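Local coordinates for bartonella effector protein (Bep) substrate of VirB T4SS (Bartonella sp. AR 15-3, PDB 4M16) that probably catalyses AMPylation of target proteins, transferring AMP from ATP to tyrosine or threonine side chains through its N-terminal Fic domain, at residues Lys144-Leu149 / Ile165-Leu170. Sequence-based numbering, arbitrary orientation.
Sequences KLFSFL and IFFEKL. With EDO (1,2-ethanediol), chain B.
Leu145, Phe146 and Leu149 gather round the ring of Phe167, a compact example of how one aromatic side chain joins two nearly antiparallel helices of the mainly helical Fic fold. The segments 144-149 and 165-170 run at 159° to each other with axes 11.7 Å apart, a wide spacing that Phe167 bridges by bringing CZ 3.6 Å from the backbone N of Phe146. Leu145 comes first, its CB 4.0 Å from CZ of Phe167, while its side chain also packs on Phe120 and Ile123 of helix 110-126. In Phe146, chi1 of -172° sets CG beside the carbonyl carbon, and the ring turns an edge to the Phe167 face in a T-shaped stack, planes at 77° and centroids 5.2 Å apart. CD2 of Phe146 leads, 3.6 Å from CD1 of Phe167 and offset toward the rim; CB of Phe146 adds a CH-pi contact over the same ring. Beyond this pair the Phe146 ring also meets Phe180 and Phe211. One turn on, Leu149 sets CD2 at the ring edge, near its plane, 4.1 Å from CE1 of Phe167. On the neighbouring helix, Glu168 OE2 accepts from Phe180 N, and an ethanediol, probably from the crystallisation liquor, donates O1 to Glu168 OE1 at 3.1 Å and O2 to OE2 at 3.0 Å.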
# COMPACT_ATOMS: atom_id res chain seq x y z
N LYS A 144 2.48 13.80 0.85
CA LYS A 144 2.51 13.81 -0.62
C LYS A 144 2.91 12.45 -1.25
O LYS A 144 2.25 11.94 -2.18
CB LYS A 144 3.41 14.93 -1.14
CG LYS A 144 2.84 16.31 -0.89
CD LYS A 144 3.69 17.47 -1.40
CE LYS A 144 4.95 17.59 -0.60
NZ LYS A 144 5.47 18.99 -0.53
N LEU A 145 4.00 11.88 -0.72
CA LEU A 145 4.49 10.59 -1.18
C LEU A 145 3.53 9.44 -0.92
O LEU A 145 3.32 8.57 -1.79
CB LEU A 145 5.88 10.31 -0.58
CG LEU A 145 7.08 10.86 -1.34
CD1 LEU A 145 8.29 10.71 -0.43
CD2 LEU A 145 7.33 10.17 -2.69
N PHE A 146 2.94 9.44 0.27
CA PHE A 146 1.90 8.46 0.60
C PHE A 146 0.62 8.54 -0.26
O PHE A 146 0.19 7.51 -0.82
CB PHE A 146 1.58 8.48 2.10
CG PHE A 146 0.66 7.36 2.53
CD1 PHE A 146 -0.71 7.51 2.40
CD2 PHE A 146 1.15 6.20 3.05
CE1 PHE A 146 -1.55 6.50 2.75
CE2 PHE A 146 0.30 5.16 3.40
CZ PHE A 146 -1.05 5.32 3.29
N SER A 147 0.12 9.75 -0.50
CA SER A 147 -0.99 9.93 -1.44
C SER A 147 -0.61 9.44 -2.84
O SER A 147 -1.43 8.85 -3.55
CB SER A 147 -1.43 11.37 -1.56
OG SER A 147 -1.87 11.85 -0.31
N PHE A 148 0.62 9.69 -3.25
CA PHE A 148 1.04 9.32 -4.59
C PHE A 148 1.06 7.77 -4.68
O PHE A 148 0.46 7.20 -5.58
CB PHE A 148 2.41 9.95 -4.93
CG PHE A 148 2.95 9.61 -6.32
CD1 PHE A 148 2.11 9.41 -7.41
CD2 PHE A 148 4.34 9.58 -6.55
CE1 PHE A 148 2.63 9.14 -8.69
CE2 PHE A 148 4.86 9.30 -7.81
CZ PHE A 148 3.99 9.09 -8.88
N LEU A 149 1.71 7.10 -3.73
CA LEU A 149 1.76 5.67 -3.77
C LEU A 149 0.36 5.05 -3.65
O LEU A 149 0.07 4.09 -4.36
CB LEU A 149 2.74 5.11 -2.71
CG LEU A 149 2.84 3.57 -2.73
CD1 LEU A 149 3.39 3.09 -4.05
CD2 LEU A 149 3.67 3.06 -1.55
N ILE A 165 3.38 -0.58 6.17
CA ILE A 165 4.66 -1.01 6.77
C ILE A 165 5.83 -0.28 6.11
O ILE A 165 6.80 0.07 6.76
CB ILE A 165 4.82 -2.57 6.76
CG1 ILE A 165 6.11 -2.99 7.43
CG2 ILE A 165 4.74 -3.16 5.36
CD1 ILE A 165 6.10 -2.68 8.92
N PHE A 166 5.75 -0.05 4.81
CA PHE A 166 6.80 0.69 4.08
C PHE A 166 6.99 2.05 4.73
O PHE A 166 8.13 2.44 5.02
CB PHE A 166 6.44 0.86 2.60
CG PHE A 166 7.47 1.60 1.78
CD1 PHE A 166 7.48 2.98 1.77
CD2 PHE A 166 8.36 0.92 0.95
CE1 PHE A 166 8.39 3.68 0.98
CE2 PHE A 166 9.26 1.61 0.14
CZ PHE A 166 9.28 3.00 0.17
N PHE A 167 5.89 2.76 4.98
CA PHE A 167 6.00 4.09 5.54
C PHE A 167 6.39 4.10 7.04
O PHE A 167 7.03 5.02 7.50
CB PHE A 167 4.74 4.92 5.27
CG PHE A 167 4.84 5.64 3.97
CD1 PHE A 167 4.54 4.97 2.78
CD2 PHE A 167 5.29 6.93 3.90
CE1 PHE A 167 4.68 5.60 1.56
CE2 PHE A 167 5.40 7.59 2.68
CZ PHE A 167 5.14 6.92 1.50
N GLU A 168 6.05 3.05 7.76
CA GLU A 168 6.45 2.93 9.16
C GLU A 168 7.99 2.72 9.23
O GLU A 168 8.66 3.33 10.07
CB GLU A 168 5.64 1.81 9.85
CG GLU A 168 4.15 2.15 9.98
CD GLU A 168 3.29 1.04 10.61
OE1 GLU A 168 3.64 -0.14 10.45
OE2 GLU A 168 2.25 1.33 11.22
N LYS A 169 8.51 1.86 8.35
CA LYS A 169 9.96 1.62 8.23
C LYS A 169 10.71 2.90 7.75
O LYS A 169 11.78 3.26 8.27
CB LYS A 169 10.23 0.42 7.32
CG LYS A 169 9.75 -0.93 7.91
CD LYS A 169 10.77 -1.49 8.91
CE LYS A 169 11.00 -2.98 8.68
NZ LYS A 169 12.27 -3.63 9.24
N LEU A 170 10.11 3.59 6.78
CA LEU A 170 10.68 4.86 6.32
C LEU A 170 10.78 5.89 7.44
O LEU A 170 11.79 6.59 7.55
CB LEU A 170 9.83 5.41 5.17
CG LEU A 170 10.24 6.73 4.53
CD1 LEU A 170 11.51 6.51 3.75
CD2 LEU A 170 9.19 7.31 3.59
C1 EDO B . 0.96 -2.80 10.32
O1 EDO B . 1.50 -1.98 9.27
C2 EDO B . -0.18 -2.07 11.06
O2 EDO B . 0.12 -0.72 11.41